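Local coordinates for protein RNA silencing suppressor p19 (Tomato bushy stunt virus, PDB 4J39) that probably suppresses host RNA silencing by binding small interfering RNA duplexes as a homodimer and selecting them by duplex length, at residues D84-T89 with G103-L108; S6-P11 with E39-G44; G66-D71 with M114-K119. All blocks are in the same frame, centred on the assembly; numbering follows the deposited sequence. Where two conformers were deposited one is given.

From the N terminus, the coil 6-11 is the first to find a partner: interaction 2 closes the loop around helix 17-26 by laying it on strand 36-43. Residues 66-71 then open interaction 3, whose other half, 114-119, comes only in the last helix. Interaction 1, joining the two ends of the hairpin 87-94/97-104, lies wholly within that longer span; interaction 2 precedes both, and none cross. Interaction 1 continues the sheet of interaction 2, with Gly42 N 2.8 Å from Thr89 O. Interactions 2 and 3 meet at Ser67, whose OG lies 2.7 Å from Glu39 OE1 of the sheet and whose O lies 2.7 Å from Lys9 N of the coil.

Interaction 1 of 3, residues D84-T89 with G103-L108; sequences DQIGCT and GGSRTL. With nucleotides of chain B.
Gln85 lays its side chain over the backbone of Gly104 and Ser105, its CG 3.4 Å from Ser105 N, at the end of the antiparallel hairpin 87-94/97-104, where the p19 sheet meets the RNA backbone. With CG anti to the backbone N (chi1 -172°) and the chain extended beyond it, the amide reaches protein and nucleic acid together. OE1 accepts Arg106 N at 2.9 Å, in the carbonyl plane and on a lone pair, while NE2 donates to OP1 of C14 in chain B at 2.9 Å along a fairly straight path (161° at the hydrogen). Held by both polar atoms, the amide has its rotation fixed, and the protein bond positions the group that grips the phosphate.

Ser105 answers Ile86 twice. Its OG accepts Ile86 N at 3.1 Å, with 163° at the hydrogen, and its own N donates to Ile86 O at 2.8 Å. These two bonds carry the pairing past the regular strand and into the short 3-10 turn 105-106. Further into the hairpin, Cys88 and Gly103 form a hydrogen-bonded antiparallel pair (Cys88 N to Gly103 O, 2.8 Å), whereas Gly87 and Gly104 are a non-hydrogen-bonded pair. The RNA backbone comes close to both glycines: Gly87 CA approaches O4' of G13 in chain B to 3.4 Å, and the same nucleotide's C5' lies near Gly104 N. On the buried side, Leu108 packs near Cys88 CB and starts helix 108-124. Just ahead of that helix, Gly104 O receives both Thr107 N and Thr107 OG1, the hydroxyl donating at 3.0 Å in the carbonyl plane.

Interaction 2 of 3, residues S6-P11 with E39-G44; sequences SPFKLP and ESWGFG. With SO4 (sulfate ion), chain C.
The Phe8 ring meets strand 36-43 with its edge toward Ser40 CA, while Pro7 CG sits 4.0 Å above one face of the ring, offset toward its rim. The Trp41 indole receives Phe8 CE2 at its edge, in plane; the two rings are neither stacked nor T-shaped, since the Phe8 and pyrrole-ring planes stand at 53°. This is the N-terminal coil packed on the helix-bearing side of the p19 antiparallel sheet, where Glu39, Trp41 and Phe43 point; the alternating Ser40 turns the other way and packs on an RNA phosphate.

Pro7 fits between two aromatic residues, CG lying 4.0 Å from Trp41 CB and 4.1 Å from Phe43 CE1 at that ring's edge. Glu39 runs antiparallel to the Phe8 side chain and brings OE1 to 3.6 Å from Phe8 CE2. Its carboxylate is satisfied by Tyr90, Ser67 and a salt bridge to Lys119.

The turn ahead of Phe8 is an ST turn: Ser6, its OG anti to the backbone N (chi1 -173°), accepts Phe8 N at 3.1 Å. The same OG donates at 2.7 Å to O1 of a sulfate ion, which is also hydrogen-bonded to Arg50 NH1.

Interaction 3 of 3, residues G66-D71 with M114-K119; sequences GSWTGD and MAIRSK. With SO4 (sulfate ion), chain E.
This is buried packing within the helix layer that backs the p19 antiparallel sheet: the link between helices 58-65 and 70-78 rests on the long C-terminal helix 108-124. Trp68 makes the largest single contribution to the buried surface. Its outer six-membered-ring atom CH2 comes within 3.6 Å of Ala115 CB, and Ile116 CD1 lies 4.0 Å above one face of the indole, toward the rim. Trp41 of the sheet packs edge-to-face with the same indole, so Trp68 is wedged between strand and helix.

Lys119, its whole chain extended, runs antiparallel to the Trp68 side chain and delivers NZ to the Ser67 end of the link. There NZ is 2.7 Å from Ser67 OG, which is hydrogen-bonded to Glu39 OE1, and 3.4 Å from Trp68 NE1, a meeting of two donors; NE1 has a weak bond to Glu39 OE2. The ammonium finds acceptors in Val64 O and in the carboxylate of Glu39, a buried salt bridge that would be expected to keep the lysine charged.

At the start of helix 70-78, Gly70 N donates to a sulfate ion that also touches Ile116. A water, 3.3 Å over the indole face that Ile116 CD1 covers, accepts from Lys119 NZ at 2.9 Å and donates to Trp68 O at 3.1 Å.

Interaction 1 of 3, residues D84-T89 with G103-L108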
# COMPACT_ATOMS: atom_id res chain seq x y z
N ASP A 84 23.18 -3.18 10.82
CA ASP A 84 22.16 -4.05 10.24
C ASP A 84 20.86 -3.23 9.82
O ASP A 84 20.49 -2.29 10.48
CB ASP A 84 21.79 -5.16 11.19
CG ASP A 84 22.66 -6.41 11.05
OD1 ASP A 84 23.54 -6.47 10.16
OD2 ASP A 84 22.42 -7.37 11.83
N GLN A 85 20.22 -3.62 8.69
CA GLN A 85 18.93 -3.08 8.24
C GLN A 85 17.83 -3.52 9.18
O GLN A 85 17.87 -4.64 9.74
CB GLN A 85 18.71 -3.56 6.80
CG GLN A 85 17.58 -2.97 6.14
CD GLN A 85 17.57 -3.15 4.68
OE1 GLN A 85 17.33 -2.19 3.98
NE2 GLN A 85 17.71 -4.39 4.19
N ILE A 86 16.87 -2.63 9.44
CA ILE A 86 15.65 -3.01 10.16
C ILE A 86 14.42 -2.81 9.23
O ILE A 86 14.53 -2.09 8.24
CB ILE A 86 15.45 -2.09 11.39
CG1 ILE A 86 15.34 -0.59 11.04
CG2 ILE A 86 16.63 -2.34 12.39
CD1 ILE A 86 15.18 0.35 12.28
N GLY A 87 13.29 -3.38 9.62
CA GLY A 87 12.08 -3.26 8.83
C GLY A 87 11.37 -1.97 9.13
O GLY A 87 11.15 -1.60 10.28
N CYS A 88 10.88 -1.32 8.10
CA CYS A 88 10.14 -0.07 8.26
C CYS A 88 8.82 -0.11 7.51
O CYS A 88 8.79 -0.74 6.46
CB CYS A 88 10.85 1.11 7.64
SG CYS A 88 12.53 1.45 8.38
N THR A 89 7.77 0.39 8.14
CA THR A 89 6.42 0.26 7.62
C THR A 89 5.55 1.45 7.87
O THR A 89 5.45 1.98 9.00
CB THR A 89 5.67 -0.99 8.21
OG1 THR A 89 6.38 -2.17 7.95
CG2 THR A 89 4.38 -1.23 7.56
N GLY A 103 9.50 -1.94 3.84
CA GLY A 103 10.71 -2.49 3.34
C GLY A 103 11.84 -2.17 4.31
O GLY A 103 11.58 -1.74 5.39
N GLY A 104 13.09 -2.41 3.92
CA GLY A 104 14.21 -2.23 4.86
C GLY A 104 14.61 -0.77 5.01
O GLY A 104 14.32 0.05 4.13
N SER A 105 15.30 -0.43 6.10
CA SER A 105 15.74 0.99 6.32
C SER A 105 16.58 1.56 5.23
O SER A 105 16.70 2.83 5.06
CB SER A 105 16.51 1.12 7.67
OG SER A 105 17.33 0.02 7.98
N ARG A 106 17.27 0.70 4.50
CA ARG A 106 18.12 1.21 3.43
C ARG A 106 17.24 1.86 2.36
O ARG A 106 17.73 2.66 1.58
CB ARG A 106 18.91 0.04 2.79
CG ARG A 106 20.40 0.21 2.71
CD ARG A 106 21.17 -0.66 3.72
NE ARG A 106 21.14 -2.09 3.39
CZ ARG A 106 21.79 -3.07 4.03
NH1 ARG A 106 22.58 -2.81 5.08
NH2 ARG A 106 21.61 -4.32 3.60
N THR A 107 15.96 1.52 2.32
CA THR A 107 15.06 2.05 1.28
C THR A 107 14.13 3.17 1.79
O THR A 107 13.14 3.54 1.16
CB THR A 107 14.19 0.93 0.59
OG1 THR A 107 13.07 0.58 1.49
CG2 THR A 107 15.09 -0.23 0.22
N LEU A 108 14.39 3.73 2.97
CA LEU A 108 13.42 4.53 3.62
C LEU A 108 12.97 5.74 2.80
O LEU A 108 11.78 6.12 2.85
CB LEU A 108 13.90 5.03 4.99
CG LEU A 108 12.93 5.76 5.91
CD1 LEU A 108 11.62 5.03 6.24
CD2 LEU A 108 13.64 6.27 7.23
P G B 13 12.10 -6.96 3.24
OP1 G B 13 12.92 -6.08 2.33
OP2 G B 13 11.82 -8.36 2.88
O5' G B 13 12.84 -6.95 4.67
C5' G B 13 13.26 -5.73 5.23
C4' G B 13 13.79 -5.95 6.63
O4' G B 13 12.70 -6.35 7.45
C3' G B 13 14.81 -7.10 6.83
O3' G B 13 16.11 -6.63 6.45
C2' G B 13 14.69 -7.34 8.32
O2' G B 13 15.26 -6.33 9.10
C1' G B 13 13.18 -7.26 8.44
N9 G B 13 12.47 -8.51 8.25
C8 G B 13 11.81 -8.96 7.16
N7 G B 13 11.23 -10.14 7.33
C5 G B 13 11.62 -10.50 8.61
C6 G B 13 11.39 -11.71 9.39
O6 G B 13 10.72 -12.70 9.09
N1 G B 13 11.99 -11.70 10.68
C2 G B 13 12.78 -10.69 11.17
N2 G B 13 13.30 -10.88 12.41
N3 G B 13 13.04 -9.56 10.46
C4 G B 13 12.39 -9.52 9.19
P U B 12 7.06 -8.83 1.36
OP1 U B 12 7.60 -8.39 0.03
OP2 U B 12 7.18 -10.24 1.53
O5' U B 12 7.73 -8.04 2.56
C5' U B 12 7.75 -6.58 2.56
C4' U B 12 8.36 -6.02 3.81
O4' U B 12 7.53 -6.44 4.91
C3' U B 12 9.71 -6.62 4.21
O3' U B 12 10.81 -6.08 3.55
C2' U B 12 9.76 -6.21 5.67
O2' U B 12 9.91 -4.81 5.89
C1' U B 12 8.36 -6.62 6.05
N1 U B 12 8.12 -8.03 6.46
C2 U B 12 8.43 -8.34 7.76
O2 U B 12 8.99 -7.56 8.50
N3 U B 12 8.12 -9.64 8.13
C4 U B 12 7.55 -10.67 7.42
O4 U B 12 7.32 -11.75 8.00
C5 U B 12 7.22 -10.27 6.05
C6 U B 12 7.53 -9.00 5.65
P C B 14 17.23 -7.71 5.93
OP1 C B 14 18.35 -6.88 5.43
OP2 C B 14 16.63 -8.64 5.04
O5' C B 14 17.61 -8.60 7.19
C5' C B 14 18.19 -7.98 8.28
C4' C B 14 18.38 -8.86 9.49
O4' C B 14 17.10 -9.17 10.08
C3' C B 14 18.99 -10.25 9.20
O3' C B 14 20.41 -10.23 9.09
C2' C B 14 18.54 -11.03 10.42
O2' C B 14 19.26 -10.63 11.56
C1' C B 14 17.09 -10.55 10.49
N1 C B 14 16.13 -11.35 9.69
C2 C B 14 15.70 -12.57 10.26
O2 C B 14 16.11 -12.92 11.38
N3 C B 14 14.80 -13.31 9.57
C4 C B 14 14.39 -12.91 8.37
N4 C B 14 13.50 -13.69 7.77
C5 C B 14 14.84 -11.71 7.75
C6 C B 14 15.69 -10.98 8.46

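Interaction 2 of 3, residues S6-P11 with E39-G44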
# COMPACT_ATOMS: atom_id res chain seq x y z
N SER A 6 8.90 11.27 17.94
CA SER A 6 7.91 10.74 17.00
C SER A 6 8.24 11.16 15.57
O SER A 6 8.64 12.28 15.39
CB SER A 6 6.60 11.43 17.33
OG SER A 6 5.53 10.87 16.59
N PRO A 7 7.84 10.36 14.55
CA PRO A 7 7.86 10.87 13.16
C PRO A 7 6.77 11.86 12.84
O PRO A 7 6.82 12.52 11.74
CB PRO A 7 7.73 9.58 12.34
CG PRO A 7 6.94 8.78 13.16
CD PRO A 7 7.27 8.99 14.57
N PHE A 8 5.80 12.00 13.73
CA PHE A 8 4.62 12.84 13.51
C PHE A 8 4.84 14.29 13.96
O PHE A 8 5.53 14.56 14.99
CB PHE A 8 3.36 12.24 14.09
CG PHE A 8 3.00 10.95 13.48
CD1 PHE A 8 3.15 9.76 14.20
CD2 PHE A 8 2.47 10.83 12.21
CE1 PHE A 8 2.84 8.58 13.67
CE2 PHE A 8 2.23 9.67 11.63
CZ PHE A 8 2.33 8.47 12.39
N LYS A 9 4.28 15.23 13.22
CA LYS A 9 4.34 16.67 13.46
C LYS A 9 3.05 17.32 13.99
O LYS A 9 2.95 18.50 14.32
CB LYS A 9 4.76 17.35 12.15
CG LYS A 9 5.97 16.79 11.46
CD LYS A 9 6.39 17.60 10.26
CE LYS A 9 6.83 19.07 10.52
NZ LYS A 9 7.09 19.75 9.20
N LEU A 10 1.99 16.52 14.15
CA LEU A 10 0.76 16.97 14.68
C LEU A 10 0.34 15.96 15.78
O LEU A 10 0.65 14.80 15.69
CB LEU A 10 -0.31 16.91 13.58
CG LEU A 10 -0.27 17.83 12.36
CD1 LEU A 10 -1.42 17.54 11.44
CD2 LEU A 10 -0.16 19.36 12.77
N PRO A 11 -0.37 16.46 16.79
CA PRO A 11 -0.78 15.57 17.89
C PRO A 11 -1.83 14.54 17.53
O PRO A 11 -2.54 14.77 16.52
CB PRO A 11 -1.46 16.50 18.86
CG PRO A 11 -1.39 17.81 18.31
CD PRO A 11 -0.73 17.86 17.03
N GLU A 39 -3.17 6.31 10.84
CA GLU A 39 -2.01 6.04 10.13
C GLU A 39 -0.96 5.68 11.20
O GLU A 39 -1.20 6.02 12.37
CB GLU A 39 -1.43 7.27 9.29
CG GLU A 39 -1.16 8.58 10.09
CD GLU A 39 -0.70 9.80 9.26
OE1 GLU A 39 -0.70 10.84 9.91
OE2 GLU A 39 -0.38 9.58 8.08
N SER A 40 0.04 5.01 10.76
CA SER A 40 1.15 4.57 11.63
C SER A 40 2.47 4.40 10.93
O SER A 40 2.55 4.13 9.74
CB SER A 40 0.69 3.27 12.33
OG SER A 40 0.67 2.27 11.40
N TRP A 41 3.58 4.61 11.67
CA TRP A 41 4.89 4.37 11.23
C TRP A 41 5.60 3.44 12.25
O TRP A 41 5.48 3.69 13.45
CB TRP A 41 5.71 5.58 11.17
CG TRP A 41 5.66 6.44 9.83
CD1 TRP A 41 4.98 7.58 9.62
CD2 TRP A 41 6.33 6.11 8.65
NE1 TRP A 41 5.22 7.99 8.36
CE2 TRP A 41 6.00 7.10 7.70
CE3 TRP A 41 7.13 5.06 8.25
CZ2 TRP A 41 6.50 7.05 6.46
CZ3 TRP A 41 7.58 4.99 6.96
CH2 TRP A 41 7.26 6.03 6.08
N GLY A 42 6.16 2.39 11.71
CA GLY A 42 6.89 1.35 12.46
C GLY A 42 8.32 1.29 11.99
O GLY A 42 8.61 1.22 10.78
N PHE A 43 9.26 1.24 12.98
CA PHE A 43 10.68 1.10 12.78
C PHE A 43 11.23 0.01 13.69
O PHE A 43 11.21 0.18 14.91
CB PHE A 43 11.47 2.38 12.99
CG PHE A 43 10.80 3.63 12.42
CD1 PHE A 43 10.29 4.59 13.26
CD2 PHE A 43 10.71 3.80 11.05
CE1 PHE A 43 9.60 5.73 12.75
CE2 PHE A 43 10.05 4.95 10.51
CZ PHE A 43 9.54 5.91 11.35
N GLY A 44 11.60 -1.10 13.10
CA GLY A 44 11.84 -2.35 13.88
C GLY A 44 10.64 -2.67 14.75
O GLY A 44 9.51 -2.83 14.22
S SO4 C . 4.09 9.72 19.78
O1 SO4 C . 3.99 9.49 18.28
O2 SO4 C . 5.45 9.30 20.21
O3 SO4 C . 3.11 8.94 20.43
O4 SO4 C . 3.89 11.10 19.97

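Interaction 3 of 3, residues G66-D71 with M114-K119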
# COMPACT_ATOMS: atom_id res chain seq x y z
N GLY A 66 0.26 17.30 6.23
CA GLY A 66 1.39 17.91 6.99
C GLY A 66 1.76 17.07 8.21
O GLY A 66 2.63 17.45 8.96
N SER A 67 1.14 15.90 8.41
CA SER A 67 1.35 15.18 9.75
C SER A 67 2.71 14.51 9.84
O SER A 67 3.20 14.18 10.96
CB SER A 67 0.20 14.19 9.99
OG SER A 67 0.34 13.15 9.14
N TRP A 68 3.38 14.31 8.73
CA TRP A 68 4.73 13.83 8.63
C TRP A 68 5.37 14.18 7.33
O TRP A 68 4.69 14.38 6.34
CB TRP A 68 4.82 12.28 8.93
CG TRP A 68 4.06 11.42 7.95
CD1 TRP A 68 2.78 10.98 8.09
CD2 TRP A 68 4.52 10.99 6.70
NE1 TRP A 68 2.43 10.24 6.97
CE2 TRP A 68 3.46 10.24 6.07
CE3 TRP A 68 5.73 11.07 6.04
CZ2 TRP A 68 3.64 9.65 4.79
CZ3 TRP A 68 5.91 10.51 4.82
CH2 TRP A 68 4.86 9.79 4.20
N THR A 69 6.71 14.24 7.31
CA THR A 69 7.48 14.52 6.11
C THR A 69 8.59 13.50 5.98
O THR A 69 8.92 12.72 6.98
CB THR A 69 8.03 15.95 6.19
OG1 THR A 69 8.98 15.91 7.28
CG2 THR A 69 7.02 17.05 6.41
N GLY A 70 9.27 13.43 4.88
CA GLY A 70 10.44 12.55 4.71
C GLY A 70 11.49 12.88 5.81
O GLY A 70 12.08 11.93 6.44
N ASP A 71 11.66 14.17 6.04
CA ASP A 71 12.61 14.59 7.10
C ASP A 71 12.20 14.17 8.51
O ASP A 71 13.04 13.65 9.30
CB ASP A 71 12.85 16.07 7.08
CG ASP A 71 13.70 16.55 5.84
OD1 ASP A 71 13.77 17.80 5.74
OD2 ASP A 71 14.27 15.74 5.10
N MET A 114 6.61 6.66 -1.62
CA MET A 114 5.41 5.87 -1.92
C MET A 114 4.33 6.05 -0.85
O MET A 114 3.11 6.03 -1.17
CB MET A 114 5.73 4.36 -2.08
CG MET A 114 6.66 4.00 -3.23
SD MET A 114 5.98 4.69 -4.83
CE MET A 114 4.29 4.34 -4.79
N ALA A 115 4.71 6.20 0.41
CA ALA A 115 3.77 6.40 1.53
C ALA A 115 2.96 7.71 1.33
O ALA A 115 1.76 7.73 1.50
CB ALA A 115 4.57 6.42 2.87
N ILE A 116 3.61 8.79 0.92
CA ILE A 116 2.91 10.04 0.83
C ILE A 116 1.90 10.06 -0.38
O ILE A 116 0.83 10.59 -0.23
CB ILE A 116 3.87 11.29 0.75
CG1 ILE A 116 3.06 12.51 1.00
CG2 ILE A 116 4.74 11.36 -0.42
CD1 ILE A 116 2.56 12.66 2.32
N ARG A 117 2.33 9.39 -1.43
CA ARG A 117 1.53 9.24 -2.68
C ARG A 117 0.30 8.36 -2.31
O ARG A 117 -0.87 8.69 -2.61
CB ARG A 117 2.36 8.59 -3.81
CG ARG A 117 3.50 9.42 -4.40
CD ARG A 117 4.18 8.75 -5.65
NE ARG A 117 5.31 9.47 -6.27
CZ ARG A 117 6.15 10.34 -5.63
NH1 ARG A 117 6.05 10.68 -4.30
NH2 ARG A 117 7.15 10.87 -6.30
N SER A 118 0.55 7.31 -1.51
CA SER A 118 -0.57 6.41 -1.09
C SER A 118 -1.61 7.11 -0.25
O SER A 118 -2.83 6.97 -0.41
CB SER A 118 0.01 5.27 -0.23
OG SER A 118 0.81 4.36 -0.98
N LYS A 119 -1.09 7.87 0.70
CA LYS A 119 -1.92 8.64 1.60
C LYS A 119 -2.81 9.61 0.74
O LYS A 119 -3.96 9.70 0.97
CB LYS A 119 -1.07 9.48 2.60
CG LYS A 119 -1.86 10.28 3.55
CD LYS A 119 -0.86 10.98 4.55
CE LYS A 119 -1.49 11.72 5.67
NZ LYS A 119 -0.42 12.13 6.71
S SO4 E . 7.63 13.65 1.63
O1 SO4 E . 7.77 14.52 0.46
O2 SO4 E . 8.30 12.34 1.28
O3 SO4 E . 8.11 14.47 2.76
O4 SO4 E . 6.24 13.43 2.02
O HOH W 1 1.94 13.23 5.54